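Local coordinates for phosphotriesterase family protein (Listeria monocytogenes serotype 4b str. H7858, PDB 3PNZ) that hydrolyses phosphorylated sugar lactones, as a lactonase of the phosphotriesterase family with two zinc ions bound in an amidohydrolase-fold barrel, at residues E196-L201 and K226-T231; M235-I240 and L256-E261; P111-F116 and T132-N137; E108-P111 and F116-Y119. All coordinates share one frame; numbering follows the deposited sequence.

Contact 1 (E196-L201 and K226-T231)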
loop_
_atom_site.group_PDB
_atom_site.type_symbol
_atom_site.label_atom_id
_atom_site.label_comp_id
_atom_site.label_asym_id
_atom_site.label_seq_id
_atom_site.Cartn_x
_atom_site.Cartn_y
_atom_site.Cartn_z
ATOM N N GLU A 196 -12.485 -13.893 0.458
ATOM C CA GLU A 196 -12.016 -14.766 1.525
ATOM C C GLU A 196 -11.256 -13.991 2.610
ATOM O O GLU A 196 -11.376 -14.311 3.797
ATOM C CB GLU A 196 -11.168 -15.911 0.971
ATOM C CG GLU A 196 -11.987 -16.909 0.139
ATOM C CD GLU A 196 -12.300 -16.414 -1.263
ATOM O OE1 GLU A 196 -11.748 -15.379 -1.689
ATOM O OE2 GLU A 196 -13.099 -17.075 -1.961
ATOM N N GLN A 197 -10.479 -12.986 2.208
ATOM C CA GLN A 197 -9.853 -12.092 3.175
ATOM C C GLN A 197 -10.942 -11.465 4.035
ATOM O O GLN A 197 -10.836 -11.414 5.259
ATOM C CB GLN A 197 -9.089 -10.971 2.481
ATOM C CG GLN A 197 -7.819 -11.413 1.765
ATOM C CD GLN A 197 -7.063 -10.233 1.193
ATOM O OE1 GLN A 197 -7.554 -9.102 1.199
ATOM N NE2 GLN A 197 -5.859 -10.488 0.700
ATOM N N ILE A 198 -11.989 -10.990 3.373
ATOM C CA ILE A 198 -13.096 -10.331 4.061
ATOM C C ILE A 198 -13.769 -11.257 5.076
ATOM O O ILE A 198 -14.119 -10.826 6.171
ATOM C CB ILE A 198 -14.100 -9.735 3.051
ATOM C CG1 ILE A 198 -13.508 -8.459 2.439
ATOM C CG2 ILE A 198 -15.457 -9.480 3.690
ATOM C CD1 ILE A 198 -14.111 -8.079 1.107
ATOM N N GLU A 199 -13.931 -12.533 4.732
ATOM C CA GLU A 199 -14.553 -13.463 5.670
ATOM C C GLU A 199 -13.724 -13.616 6.941
ATOM O O GLU A 199 -14.270 -13.686 8.042
ATOM C CB GLU A 199 -14.795 -14.827 5.024
ATOM C CG GLU A 199 -16.020 -14.855 4.127
ATOM C CD GLU A 199 -17.267 -14.339 4.834
ATOM O OE1 GLU A 199 -17.516 -14.756 5.988
ATOM O OE2 GLU A 199 -17.994 -13.515 4.235
ATOM N N ILE A 200 -12.406 -13.681 6.793
ATOM C CA ILE A 200 -11.539 -13.799 7.961
ATOM C C ILE A 200 -11.631 -12.542 8.818
ATOM O O ILE A 200 -11.701 -12.613 10.048
ATOM C CB ILE A 200 -10.091 -14.107 7.572
ATOM C CG1 ILE A 200 -10.019 -15.509 6.959
ATOM C CG2 ILE A 200 -9.173 -14.004 8.801
ATOM C CD1 ILE A 200 -8.699 -15.823 6.299
ATOM N N LEU A 201 -11.645 -11.389 8.163
ATOM C CA LEU A 201 -11.763 -10.126 8.891
ATOM C C LEU A 201 -13.101 -10.036 9.615
ATOM O O LEU A 201 -13.174 -9.502 10.720
ATOM C CB LEU A 201 -11.577 -8.943 7.946
ATOM C CG LEU A 201 -10.157 -8.834 7.385
ATOM C CD1 LEU A 201 -10.075 -7.731 6.344
ATOM C CD2 LEU A 201 -9.151 -8.597 8.506
ATOM N N LYS A 226 -18.012 -5.348 -7.647
ATOM C CA LYS A 226 -19.228 -4.922 -6.950
ATOM C C LYS A 226 -19.455 -5.708 -5.654
ATOM O O LYS A 226 -19.893 -5.143 -4.643
ATOM C CB LYS A 226 -20.447 -5.033 -7.871
ATOM C CG LYS A 226 -21.766 -4.650 -7.197
ATOM C CD LYS A 226 -22.838 -4.309 -8.235
ATOM C CE LYS A 226 -24.105 -3.793 -7.557
ATOM N NZ LYS A 226 -25.175 -3.496 -8.550
ATOM N N GLN A 227 -19.158 -7.010 -5.671
ATOM C CA GLN A 227 -19.220 -7.808 -4.446
ATOM C C GLN A 227 -18.307 -7.221 -3.375
ATOM O O GLN A 227 -18.684 -7.104 -2.209
ATOM C CB GLN A 227 -18.793 -9.253 -4.701
ATOM C CG GLN A 227 -19.794 -10.144 -5.414
ATOM C CD GLN A 227 -19.192 -11.524 -5.655
ATOM O OE1 GLN A 227 -18.191 -11.655 -6.363
ATOM N NE2 GLN A 227 -19.785 -12.550 -5.055
ATOM N N VAL A 228 -17.088 -6.876 -3.768
ATOM C CA VAL A 228 -16.139 -6.301 -2.820
ATOM C C VAL A 228 -16.621 -4.929 -2.356
ATOM O O VAL A 228 -16.633 -4.634 -1.160
ATOM C CB VAL A 228 -14.730 -6.195 -3.422
ATOM C CG1 VAL A 228 -13.792 -5.453 -2.485
ATOM C CG2 VAL A 228 -14.186 -7.590 -3.693
ATOM N N ALA A 229 -17.020 -4.099 -3.307
ATOM C CA ALA A 229 -17.417 -2.723 -2.990
ATOM C C ALA A 229 -18.610 -2.661 -2.036
ATOM O O ALA A 229 -18.705 -1.756 -1.206
ATOM C CB ALA A 229 -17.726 -1.960 -4.265
ATOM N N LYS A 230 -19.529 -3.609 -2.167
ATOM C CA LYS A 230 -20.715 -3.627 -1.313
ATOM C C LYS A 230 -20.397 -3.744 0.173
ATOM O O LYS A 230 -21.224 -3.374 1.009
ATOM C CB LYS A 230 -21.633 -4.787 -1.703
ATOM C CG LYS A 230 -22.507 -4.527 -2.910
ATOM C CD LYS A 230 -23.444 -5.726 -3.063
ATOM C CE LYS A 230 -24.359 -5.622 -4.256
ATOM N NZ LYS A 230 -25.236 -6.834 -4.292
ATOM N N THR A 231 -19.216 -4.265 0.504
ATOM C CA THR A 231 -18.815 -4.419 1.900
ATOM C C THR A 231 -18.396 -3.095 2.526
ATOM O O THR A 231 -18.342 -2.975 3.745
ATOM C CB THR A 231 -17.633 -5.394 2.070
ATOM O OG1 THR A 231 -16.438 -4.804 1.535
ATOM C CG2 THR A 231 -17.924 -6.739 1.404
#

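Contact 2 (M235-I240 and L256-E261)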
loop_
_atom_site.group_PDB
_atom_site.type_symbol
_atom_site.label_atom_id
_atom_site.label_comp_id
_atom_site.label_asym_id
_atom_site.label_seq_id
_atom_site.Cartn_x
_atom_site.Cartn_y
_atom_site.Cartn_z
ATOM N N MET A 235 -10.977 0.219 -2.422
ATOM C CA MET A 235 -10.462 -0.619 -3.506
ATOM C C MET A 235 -9.375 0.134 -4.223
ATOM O O MET A 235 -9.611 1.207 -4.788
ATOM C CB MET A 235 -11.589 -1.008 -4.450
ATOM C CG MET A 235 -12.643 -1.838 -3.722
ATOM S SD MET A 235 -14.054 -2.196 -4.746
ATOM C CE MET A 235 -13.287 -3.346 -5.912
ATOM N N SER A 236 -8.169 -0.420 -4.170
ATOM C CA SER A 236 -6.994 0.250 -4.681
ATOM C C SER A 236 -6.696 -0.198 -6.112
ATOM O O SER A 236 -6.433 -1.380 -6.367
ATOM C CB SER A 236 -5.791 -0.018 -3.770
ATOM O OG SER A 236 -4.640 0.664 -4.242
ATOM N N PHE A 237 -6.764 0.751 -7.037
ATOM C CA PHE A 237 -6.324 0.531 -8.412
ATOM C C PHE A 237 -4.904 1.068 -8.495
ATOM O O PHE A 237 -4.688 2.267 -8.695
ATOM C CB PHE A 237 -7.269 1.228 -9.399
ATOM C CG PHE A 237 -8.608 0.562 -9.513
ATOM C CD1 PHE A 237 -8.949 -0.171 -10.647
ATOM C CD2 PHE A 237 -9.524 0.639 -8.471
ATOM C CE1 PHE A 237 -10.177 -0.804 -10.739
ATOM C CE2 PHE A 237 -10.761 0.005 -8.550
ATOM C CZ PHE A 237 -11.091 -0.719 -9.688
ATOM N N ASP A 238 -3.928 0.184 -8.309
ATOM C CA ASP A 238 -2.555 0.642 -8.102
ATOM C C ASP A 238 -1.590 0.125 -9.155
ATOM O O ASP A 238 -0.374 0.157 -8.966
ATOM C CB ASP A 238 -2.080 0.292 -6.686
ATOM C CG ASP A 238 -2.422 -1.122 -6.300
ATOM O OD1 ASP A 238 -2.137 -2.027 -7.108
ATOM O OD2 ASP A 238 -2.979 -1.338 -5.200
ATOM N N GLY A 239 -2.142 -0.336 -10.270
ATOM C CA GLY A 239 -1.335 -0.765 -11.398
ATOM C C GLY A 239 -1.408 0.187 -12.584
ATOM O O GLY A 239 -1.236 -0.237 -13.733
ATOM N N ILE A 240 -1.655 1.471 -12.318
ATOM C CA ILE A 240 -1.702 2.469 -13.378
ATOM C C ILE A 240 -0.430 2.398 -14.207
ATOM O O ILE A 240 0.675 2.290 -13.659
ATOM C CB ILE A 240 -1.850 3.902 -12.821
ATOM C CG1 ILE A 240 -3.130 4.036 -11.989
ATOM C CG2 ILE A 240 -1.814 4.935 -13.956
ATOM C CD1 ILE A 240 -4.395 3.582 -12.706
ATOM N N LEU A 256 -14.757 3.418 -13.751
ATOM C CA LEU A 256 -16.001 4.099 -14.096
ATOM C C LEU A 256 -17.227 3.212 -13.894
ATOM O O LEU A 256 -18.311 3.711 -13.585
ATOM C CB LEU A 256 -15.945 4.669 -15.517
ATOM C CG LEU A 256 -14.935 5.805 -15.701
ATOM C CD1 LEU A 256 -14.905 6.234 -17.159
ATOM C CD2 LEU A 256 -15.281 6.981 -14.789
ATOM N N TYR A 257 -17.070 1.899 -14.038
ATOM C CA TYR A 257 -18.175 1.006 -13.678
ATOM C C TYR A 257 -18.515 1.144 -12.196
ATOM O O TYR A 257 -19.692 1.250 -11.819
ATOM C CB TYR A 257 -17.871 -0.462 -14.009
ATOM C CG TYR A 257 -18.924 -1.389 -13.458
ATOM C CD1 TYR A 257 -20.172 -1.487 -14.063
ATOM C CD2 TYR A 257 -18.687 -2.139 -12.314
ATOM C CE1 TYR A 257 -21.153 -2.320 -13.554
ATOM C CE2 TYR A 257 -19.667 -2.982 -11.792
ATOM C CZ TYR A 257 -20.891 -3.068 -12.419
ATOM O OH TYR A 257 -21.856 -3.900 -11.903
ATOM N N LEU A 258 -17.493 1.133 -11.348
ATOM C CA LEU A 258 -17.731 1.270 -9.913
ATOM C C LEU A 258 -18.359 2.633 -9.613
ATOM O O LEU A 258 -19.270 2.723 -8.789
ATOM C CB LEU A 258 -16.446 1.065 -9.108
ATOM C CG LEU A 258 -16.035 -0.409 -8.941
ATOM C CD1 LEU A 258 -14.617 -0.512 -8.391
ATOM C CD2 LEU A 258 -17.026 -1.158 -8.028
ATOM N N VAL A 259 -17.894 3.678 -10.297
ATOM C CA VAL A 259 -18.506 5.001 -10.122
ATOM C C VAL A 259 -19.981 4.940 -10.510
ATOM O O VAL A 259 -20.848 5.421 -9.775
ATOM C CB VAL A 259 -17.779 6.108 -10.908
ATOM C CG1 VAL A 259 -18.543 7.433 -10.804
ATOM C CG2 VAL A 259 -16.353 6.285 -10.395
ATOM N N SER A 260 -20.279 4.316 -11.645
ATOM C CA SER A 260 -21.663 4.232 -12.097
ATOM C C SER A 260 -22.554 3.462 -11.117
ATOM O O SER A 260 -23.761 3.692 -11.059
ATOM C CB SER A 260 -21.751 3.631 -13.510
ATOM O OG SER A 260 -21.577 2.223 -13.466
ATOM N N GLU A 261 -21.966 2.553 -10.343
ATOM C CA GLU A 261 -22.749 1.760 -9.406
ATOM C C GLU A 261 -22.823 2.394 -8.014
ATOM O O GLU A 261 -23.398 1.811 -7.093
ATOM C CB GLU A 261 -22.205 0.328 -9.329
ATOM C CG GLU A 261 -22.416 -0.459 -10.620
ATOM C CD GLU A 261 -23.874 -0.851 -10.828
ATOM O OE1 GLU A 261 -24.519 -1.297 -9.858
ATOM O OE2 GLU A 261 -24.379 -0.716 -11.960
#

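Contact 3 (P111-F116 and T132-N137)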
loop_
_atom_site.group_PDB
_atom_site.type_symbol
_atom_site.label_atom_id
_atom_site.label_comp_id
_atom_site.label_asym_id
_atom_site.label_seq_id
_atom_site.Cartn_x
_atom_site.Cartn_y
_atom_site.Cartn_z
ATOM N N PRO A 111 17.150 -8.315 17.061
ATOM C CA PRO A 111 16.839 -7.800 18.399
ATOM C C PRO A 111 15.346 -7.527 18.579
ATOM O O PRO A 111 14.842 -7.550 19.706
ATOM C CB PRO A 111 17.620 -6.482 18.457
ATOM C CG PRO A 111 18.726 -6.650 17.486
ATOM C CD PRO A 111 18.163 -7.492 16.374
ATOM N N ILE A 112 14.647 -7.256 17.482
ATOM C CA ILE A 112 13.224 -6.926 17.546
ATOM C C ILE A 112 12.347 -8.166 17.397
ATOM O O ILE A 112 11.413 -8.379 18.170
ATOM C CB ILE A 112 12.837 -5.914 16.450
ATOM C CG1 ILE A 112 13.685 -4.647 16.573
ATOM C CG2 ILE A 112 11.349 -5.588 16.524
ATOM C CD1 ILE A 112 13.652 -3.770 15.343
ATOM N N ILE A 113 12.664 -8.984 16.401
ATOM C CA ILE A 113 11.840 -10.131 16.041
ATOM C C ILE A 113 12.270 -11.413 16.748
ATOM O O ILE A 113 11.438 -12.259 17.095
ATOM C CB ILE A 113 11.865 -10.341 14.514
ATOM C CG1 ILE A 113 10.843 -9.419 13.849
ATOM C CG2 ILE A 113 11.607 -11.788 14.159
ATOM C CD1 ILE A 113 10.887 -9.464 12.329
ATOM N N GLY A 114 13.572 -11.549 16.968
ATOM C CA GLY A 114 14.117 -12.763 17.544
ATOM C C GLY A 114 15.169 -13.364 16.636
ATOM O O GLY A 114 15.316 -12.952 15.483
ATOM N N ASP A 115 15.907 -14.340 17.153
ATOM C CA ASP A 115 16.979 -14.962 16.390
ATOM C C ASP A 115 16.429 -16.032 15.452
ATOM O O ASP A 115 16.522 -17.231 15.729
ATOM C CB ASP A 115 18.030 -15.562 17.324
ATOM C CG ASP A 115 19.320 -15.906 16.603
ATOM O OD1 ASP A 115 19.550 -15.364 15.499
ATOM O OD2 ASP A 115 20.107 -16.714 17.143
ATOM N N PHE A 116 15.851 -15.586 14.342
ATOM C CA PHE A 116 15.311 -16.491 13.337
ATOM C C PHE A 116 16.057 -16.298 12.020
ATOM O O PHE A 116 16.446 -15.184 11.676
ATOM C CB PHE A 116 13.817 -16.234 13.129
ATOM C CG PHE A 116 12.959 -16.602 14.309
ATOM C CD1 PHE A 116 12.690 -17.930 14.598
ATOM C CD2 PHE A 116 12.403 -15.623 15.110
ATOM C CE1 PHE A 116 11.890 -18.277 15.672
ATOM C CE2 PHE A 116 11.601 -15.958 16.187
ATOM C CZ PHE A 116 11.343 -17.289 16.468
ATOM N N THR A 132 1.053 -10.083 16.710
ATOM C CA THR A 132 0.276 -8.873 16.938
ATOM C C THR A 132 1.134 -7.821 17.650
ATOM O O THR A 132 1.172 -6.670 17.239
ATOM C CB THR A 132 -0.990 -9.166 17.747
ATOM O OG1 THR A 132 -1.859 -10.018 16.982
ATOM C CG2 THR A 132 -1.725 -7.864 18.098
ATOM N N GLU A 133 1.841 -8.229 18.700
ATOM C CA GLU A 133 2.698 -7.301 19.440
ATOM C C GLU A 133 3.698 -6.605 18.524
ATOM O O GLU A 133 3.934 -5.401 18.643
ATOM C CB GLU A 133 3.450 -8.018 20.560
ATOM C CG GLU A 133 2.571 -8.607 21.639
ATOM C CD GLU A 133 3.371 -9.030 22.863
ATOM O OE1 GLU A 133 4.555 -8.630 22.968
ATOM O OE2 GLU A 133 2.812 -9.759 23.715
ATOM N N PHE A 134 4.301 -7.378 17.624
ATOM C CA PHE A 134 5.257 -6.841 16.664
ATOM C C PHE A 134 4.637 -5.735 15.804
ATOM O O PHE A 134 5.221 -4.659 15.632
ATOM C CB PHE A 134 5.809 -7.960 15.768
ATOM C CG PHE A 134 6.440 -7.452 14.508
ATOM C CD1 PHE A 134 7.728 -6.949 14.520
ATOM C CD2 PHE A 134 5.731 -7.451 13.315
ATOM C CE1 PHE A 134 8.304 -6.455 13.364
ATOM C CE2 PHE A 134 6.302 -6.964 12.154
ATOM C CZ PHE A 134 7.588 -6.465 12.179
ATOM N N VAL A 135 3.448 -6.000 15.270
ATOM C CA VAL A 135 2.761 -5.035 14.421
ATOM C C VAL A 135 2.349 -3.804 15.230
ATOM O O VAL A 135 2.512 -2.674 14.782
ATOM C CB VAL A 135 1.523 -5.661 13.733
ATOM C CG1 VAL A 135 0.784 -4.623 12.893
ATOM C CG2 VAL A 135 1.938 -6.858 12.870
ATOM N N VAL A 136 1.811 -4.030 16.424
ATOM C CA VAL A 136 1.422 -2.920 17.290
ATOM C C VAL A 136 2.618 -2.013 17.591
ATOM O O VAL A 136 2.509 -0.786 17.559
ATOM C CB VAL A 136 0.807 -3.422 18.607
ATOM C CG1 VAL A 136 0.592 -2.254 19.572
ATOM C CG2 VAL A 136 -0.508 -4.134 18.339
ATOM N N ASN A 137 3.764 -2.624 17.863
ATOM C CA ASN A 137 4.967 -1.862 18.190
ATOM C C ASN A 137 5.451 -1.016 17.014
ATOM O O ASN A 137 5.973 0.081 17.208
ATOM C CB ASN A 137 6.075 -2.788 18.702
ATOM C CG ASN A 137 5.778 -3.337 20.099
ATOM O OD1 ASN A 137 4.968 -2.777 20.842
ATOM N ND2 ASN A 137 6.432 -4.438 20.456
#

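Contact 4 (E108-P111 and F116-Y119)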
loop_
_atom_site.group_PDB
_atom_site.type_symbol
_atom_site.label_atom_id
_atom_site.label_comp_id
_atom_site.label_asym_id
_atom_site.label_seq_id
_atom_site.Cartn_x
_atom_site.Cartn_y
_atom_site.Cartn_z
ATOM N N GLU A 108 19.624 -6.355 11.790
ATOM C CA GLU A 108 18.944 -5.295 12.526
ATOM C C GLU A 108 17.585 -5.714 13.084
ATOM O O GLU A 108 17.081 -5.107 14.028
ATOM C CB GLU A 108 18.773 -4.052 11.648
ATOM C CG GLU A 108 20.075 -3.364 11.255
ATOM C CD GLU A 108 20.722 -3.969 10.021
ATOM O OE1 GLU A 108 20.210 -4.990 9.511
ATOM O OE2 GLU A 108 21.746 -3.419 9.559
ATOM N N LEU A 109 16.982 -6.741 12.493
ATOM C CA LEU A 109 15.656 -7.176 12.913
ATOM C C LEU A 109 15.695 -8.154 14.079
ATOM O O LEU A 109 14.712 -8.306 14.802
ATOM C CB LEU A 109 14.905 -7.820 11.744
ATOM C CG LEU A 109 14.416 -6.883 10.640
ATOM C CD1 LEU A 109 13.762 -7.689 9.527
ATOM C CD2 LEU A 109 13.442 -5.865 11.207
ATOM N N LYS A 110 16.821 -8.833 14.251
ATOM C CA LYS A 110 16.883 -9.925 15.221
ATOM C C LYS A 110 16.631 -9.490 16.668
ATOM O O LYS A 110 15.967 -10.205 17.417
ATOM C CB LYS A 110 18.185 -10.718 15.078
ATOM C CG LYS A 110 18.337 -11.323 13.690
ATOM C CD LYS A 110 19.206 -12.572 13.668
ATOM C CE LYS A 110 19.170 -13.201 12.280
ATOM N NZ LYS A 110 19.945 -14.466 12.189
ATOM N N PRO A 111 17.150 -8.315 17.061
ATOM C CA PRO A 111 16.839 -7.800 18.399
ATOM C C PRO A 111 15.346 -7.527 18.579
ATOM O O PRO A 111 14.842 -7.550 19.706
ATOM C CB PRO A 111 17.620 -6.482 18.457
ATOM C CG PRO A 111 18.726 -6.650 17.486
ATOM C CD PRO A 111 18.163 -7.492 16.374
ATOM N N PHE A 116 15.851 -15.586 14.342
ATOM C CA PHE A 116 15.311 -16.491 13.337
ATOM C C PHE A 116 16.057 -16.298 12.020
ATOM O O PHE A 116 16.446 -15.184 11.676
ATOM C CB PHE A 116 13.817 -16.234 13.129
ATOM C CG PHE A 116 12.959 -16.602 14.309
ATOM C CD1 PHE A 116 12.690 -17.930 14.598
ATOM C CD2 PHE A 116 12.403 -15.623 15.110
ATOM C CE1 PHE A 116 11.890 -18.277 15.672
ATOM C CE2 PHE A 116 11.601 -15.958 16.187
ATOM C CZ PHE A 116 11.343 -17.289 16.468
ATOM N N GLU A 117 16.247 -17.386 11.286
ATOM C CA GLU A 117 16.982 -17.343 10.027
ATOM C C GLU A 117 16.179 -16.633 8.939
ATOM O O GLU A 117 16.685 -15.734 8.270
ATOM C CB GLU A 117 17.341 -18.759 9.572
ATOM C CG GLU A 117 18.266 -18.812 8.362
ATOM C CD GLU A 117 19.639 -18.224 8.650
ATOM O OE1 GLU A 117 20.045 -18.209 9.835
ATOM O OE2 GLU A 117 20.312 -17.779 7.695
ATOM N N THR A 118 14.924 -17.045 8.781
ATOM C CA THR A 118 14.056 -16.530 7.723
ATOM C C THR A 118 12.731 -16.038 8.304
ATOM O O THR A 118 12.395 -16.340 9.446
ATOM C CB THR A 118 13.721 -17.633 6.712
ATOM O OG1 THR A 118 12.977 -18.662 7.371
ATOM C CG2 THR A 118 14.998 -18.231 6.120
ATOM N N TYR A 119 11.972 -15.290 7.511
ATOM C CA TYR A 119 10.654 -14.854 7.953
ATOM C C TYR A 119 9.734 -16.043 8.167
ATOM O O TYR A 119 8.893 -16.030 9.066
ATOM C CB TYR A 119 10.016 -13.928 6.927
ATOM C CG TYR A 119 10.760 -12.646 6.694
ATOM C CD1 TYR A 119 10.554 -11.542 7.513
ATOM C CD2 TYR A 119 11.642 -12.522 5.630
ATOM C CE1 TYR A 119 11.227 -10.358 7.293
ATOM C CE2 TYR A 119 12.316 -11.345 5.398
ATOM C CZ TYR A 119 12.102 -10.264 6.229
ATOM O OH TYR A 119 12.769 -9.090 5.991
#

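Contact 1 (E196-L201 and K226-T231)
I198 of helix 194-203 and T231, at the end of segment 226-231, reach for each other tip to tip, and I198 provides the larger share of the buried surface. With CG1 anti to the carbonyl carbon (chi1 -75°), the isoleucine sends its CD1 outward from its helix. This single methyl meets both branches of the threonine, lying 4.0 Å from T231 OG1 and 4.1 Å from T231 CG2. The third participant, V228, is a looser neighbour: its CG1 stands 4.5 Å from I198 CD1. The pattern illustrates how a TIM barrel packs its outer layer. Successive helices 194-203 and 222-229 lie outside strand 211-213, and I198 and V228 both also rest on I213 of that strand. The threonine is held by the preceding turn: T231 OG1 donates to V228 O over 2.7 Å, with a C=O...donor angle of 162°, while T231 N gives the same carbonyl a second bond; OG1 is in turn hydrogen-bonded to the backbone N of A233. The hydroxyl is thus engaged locally, and the isoleucine methyl packs against it without any polar exchange. One residue before I198, Q197 hydrogen-bonds S186, T157 and the backbone oxygen of H187, a zinc ligand.

Contact 2 (M235-I240 and L256-E261)
The F237 ring meets L258 at its edge, with L258 CD1 lying near the ring plane, 3.8 Å from F237 CZ and 3.9 Å from F237 CE2. Another ring, that of H225, approaches F237 with the two planes about 75° apart. On the helix, the Y257 ring takes E261 CG over one face, 3.5 Å above the plane and displaced toward the rim. The setting is a beta-alpha-beta unit of the TIM barrel: strand 234-237 leads through helix 248-260 to strand 267-269, and the contact seats the helix on the first of these strands. M235 and F237, two residues apart, both direct their side chains at the helix and converge on the same leucine methyl. M235 crosses L258 at about a right angle; M235 SD lies 4.1 Å from L258 CD1, and the bend at chi3 (70°) turns M235 CE to the same methyl, 4.0 Å away. Just past the strand, D238 OD1 is hydrogen-bonded to ND1 of the zinc ligand H215, which makes D238 a second-shell residue. Its other oxygen, D238 OD2, receives a 2.8 Å bond from S236 OG, which arrives on the anti side, 28° out of the carboxylate plane.

Contact 3 (P111-F116 and T132-N137)
This is a small, wholly apolar helix-to-helix contact at the periphery of the barrel, where I112 and I113 of the short helix 110-113 pack on F134 of helix 128-140. No hydrogen bond crosses it. The phenyl ring is approached along one side by consecutive residues. I112 CG2 comes to its edge, near the ring plane, 4.4 Å from F134 CD1. I113 draws closer: its side chain crosses the phenylalanine obliquely, so that I113 CG1 lies 3.9 Å from F134 CE1 and I113 CD1 is 4.1 Å from the same ring carbon. F134 reaches across because its CG stands anti to the backbone N (chi1 162°), which swings the ring out from helix 128-140 toward the short helix. W122 of the intervening helix 119-124 closes the cluster, touching I113 and meeting F134 edge-to-face. Past I113 the short helix stops at G114, whose phi of 123° turns the chain sharply. D115 then centres an inverse gamma turn, marked by a weak bond from F116 N to G114 O, and the chain doubles back far enough for the F116 ring to bring its edge to I113 O, in the ring plane, and to meet W122 as well. Such a cluster illustrates how a TIM barrel can carry additions: short helices in the connection from strand 88-92 to helix 128-140, probably an elaboration of the barrel, pack around an aromatic side chain of the longer helix.

Contact 4 (E108-P111 and F116-Y119)
K110 lays the end of its side chain against the backbone of F116, with K110 CE 3.4 Å from F116 O and K110 NZ 3.6 Å from it. Neither approach amounts to a hydrogen bond, and this carbonyl oxygen, buried by the contact, has no partner in the model; the nearby ammonium group may nonetheless ease its burial electrostatically. The lysine arrives there because its chain runs extended beyond CG. From the same place it faces E117, but K110 NZ and E117 OE1 are 4.4 Å apart, opposite charges too distant for a salt bridge, so any attraction is probably modest. The apolar half of the contact is made by L109 and Y119, which cross at about a right angle. L109 CD1 touches the phenol end, 3.9 Å from Y119 OH and 4.3 Å from Y119 CE1, coming at the ring obliquely.

In the next shell, K110 NZ also has a long, weak ion pair with D115 OD1, and Y119 OH is weakly hydrogen-bonded to V69 O. The loop itself is pinned at several points: E117 shares a backbone hydrogen bond with I105, its N is hydrogen-bonded to E121 OE2, and T118 OG1 reaches E121 N. T118 is therefore the N-cap of helix 119-124, and the side chain of E121 answers from within the first turn by holding the residue ahead of the cap. The whole is a tight connection between two short helices on the periphery of the TIM barrel, in which a five-residue link (114-118) sets L109 and K110 beside the chain leading into the second helix, started by its N-cap threonine.

The four contacts fall into two pairs. Contacts 1 and 2, with centres 16 Å apart, are successive along the barrel wall, since helix 222-229 leads directly into strand 234-237. They meet at the K226 NZ to E261 OE1 salt bridge of 2.6 Å and where A229 CB packs 3.7 Å from M235 SD. Contacts 3 and 4, 9 Å between centres, share P111 and F116 and form one peripheral cluster on helix 110-113. Contacts 2 and 3 lie on opposite sides of the chain's centre, their nearest atoms about 18 Å apart. The first pair includes the tie to the metal site: the F237 side chain of contact 2 is about 13 Å from a zinc ion.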